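Local coordinates for undecaprenyl-diphosphooligosaccharide--protein glycotransferase (Campylobacter jejuni, PDB 3AAG) that transfers a preassembled heptasaccharide from an undecaprenyl diphosphate lipid carrier onto asparagine side chains of target proteins in the N-glycosylation pathway, at residues F150-V153 with A154-F158. Sequence-based numbering, arbitrary orientation.
Sequences FSTV and ASFSF
Thr152 and Phe156, four residues apart near the end of a short helix, lie side by side and point the same way. The methyl CG2 of Thr152, anti to its own backbone N, meets Phe156 CE1 at 3.8 Å, at the ring edge and in the ring plane, so neither face of the aromatic ring takes part in this contact. Phe156 turns CG back beside its backbone N (chi1 -76°), which also brings the ring edge to the carbonyl oxygens of Thr152 and Val153.

The same Thr152 O takes a hydrogen bond from the hydroxyl of Ser155, which folds back to it (OG to O, 3.0 Å), approaching with a 25° tilt from the carbonyl plane. The backbone bonding changes from i to i+4 to i to i+3: Ala154 N bonds to Phe150 O at 2.8 Å, whereas Phe156 N reaches Val153 O at 3.2 Å. A type I turn from Ser155 to Phe158 follows, and Ala154 O receives both the backbone N and the OG of Ser157.

Phe150 to Val153 close the MI motif, which, as in relatives, is thought to line the acceptor-sequon pocket; Val153 packs against Trp35 of the WWDYG motif, in line with that role. Ser66 of helix 63-67 hydrogen-bonds Val153 O and touches Phe156 and Ser157, while Phe150 joins helix 150-155 of this periplasmic C-terminal domain both to helix 260-266, through Tyr261, and to strand 172-179, through an edge-to-face contact with Phe172.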
loop_
_atom_site.group_PDB
_atom_site.type_symbol
_atom_site.label_atom_id
_atom_site.label_comp_id
_atom_site.label_asym_id
_atom_site.label_seq_id
_atom_site.Cartn_x
_atom_site.Cartn_y
_atom_site.Cartn_z
ATOM N N PHE A 150 -7.290 2.242 -2.513
ATOM C CA PHE A 150 -6.191 2.453 -1.576
ATOM C C PHE A 150 -6.493 3.566 -0.577
ATOM O O PHE A 150 -6.041 3.526 0.568
ATOM C CB PHE A 150 -4.890 2.753 -2.325
ATOM C CG PHE A 150 -3.665 2.671 -1.460
ATOM C CD1 PHE A 150 -3.340 1.490 -0.809
ATOM C CD2 PHE A 150 -2.841 3.773 -1.293
ATOM C CE1 PHE A 150 -2.212 1.408 -0.008
ATOM C CE2 PHE A 150 -1.711 3.700 -0.494
ATOM C CZ PHE A 150 -1.396 2.513 0.150
ATOM N N SER A 151 -7.258 4.559 -1.013
ATOM C CA SER A 151 -7.696 5.624 -0.125
ATOM C C SER A 151 -8.366 5.044 1.114
ATOM O O SER A 151 -8.081 5.456 2.240
ATOM C CB SER A 151 -8.663 6.558 -0.850
ATOM O OG SER A 151 -8.822 7.770 -0.137
ATOM N N THR A 152 -9.260 4.085 0.899
ATOM C CA THR A 152 -9.955 3.430 1.996
ATOM C C THR A 152 -9.014 2.526 2.778
ATOM O O THR A 152 -9.115 2.422 4.001
ATOM C CB THR A 152 -11.145 2.599 1.494
ATOM O OG1 THR A 152 -12.200 3.476 1.078
ATOM C CG2 THR A 152 -11.659 1.687 2.596
ATOM N N VAL A 153 -8.097 1.874 2.072
ATOM C CA VAL A 153 -7.111 1.018 2.719
ATOM C C VAL A 153 -6.302 1.807 3.744
ATOM O O VAL A 153 -6.211 1.421 4.909
ATOM C CB VAL A 153 -6.158 0.374 1.696
ATOM C CG1 VAL A 153 -5.034 -0.363 2.407
ATOM C CG2 VAL A 153 -6.924 -0.567 0.785
ATOM N N ALA A 154 -5.722 2.919 3.303
ATOM C CA ALA A 154 -4.823 3.703 4.142
ATOM C C ALA A 154 -5.551 4.363 5.308
ATOM O O ALA A 154 -4.956 4.624 6.351
ATOM C CB ALA A 154 -4.102 4.751 3.310
ATOM N N SER A 155 -6.839 4.638 5.125
ATOM C CA SER A 155 -7.628 5.278 6.171
ATOM C C SER A 155 -7.587 4.466 7.464
ATOM O O SER A 155 -7.731 5.013 8.557
ATOM C CB SER A 155 -9.074 5.488 5.707
ATOM O OG SER A 155 -9.899 4.392 6.064
ATOM N N PHE A 156 -7.380 3.161 7.337
ATOM C CA PHE A 156 -7.427 2.274 8.492
ATOM C C PHE A 156 -6.093 2.197 9.226
ATOM O O PHE A 156 -6.006 1.614 10.307
ATOM C CB PHE A 156 -7.890 0.877 8.082
ATOM C CG PHE A 156 -9.364 0.782 7.821
ATOM C CD1 PHE A 156 -9.863 0.922 6.537
ATOM C CD2 PHE A 156 -10.252 0.563 8.862
ATOM C CE1 PHE A 156 -11.220 0.839 6.294
ATOM C CE2 PHE A 156 -11.609 0.479 8.627
ATOM C CZ PHE A 156 -12.096 0.617 7.341
ATOM N N SER A 157 -5.056 2.785 8.639
ATOM C CA SER A 157 -3.767 2.880 9.310
ATOM C C SER A 157 -3.739 4.078 10.250
ATOM O O SER A 157 -2.755 4.304 10.955
ATOM C CB SER A 157 -2.624 2.960 8.294
ATOM O OG SER A 157 -2.778 4.076 7.434
ATOM N N PHE A 158 -4.829 4.840 10.260
ATOM C CA PHE A 158 -5.018 5.907 11.241
ATOM C C PHE A 158 -5.915 5.459 12.394
ATOM O O PHE A 158 -7.041 5.007 12.180
ATOM C CB PHE A 158 -5.616 7.147 10.577
ATOM C CG PHE A 158 -4.755 7.732 9.497
ATOM C CD1 PHE A 158 -4.516 7.030 8.326
ATOM C CD2 PHE A 158 -4.187 8.986 9.649
ATOM C CE1 PHE A 158 -3.724 7.568 7.326
ATOM C CE2 PHE A 158 -3.394 9.530 8.655
ATOM C CZ PHE A 158 -3.163 8.818 7.492
#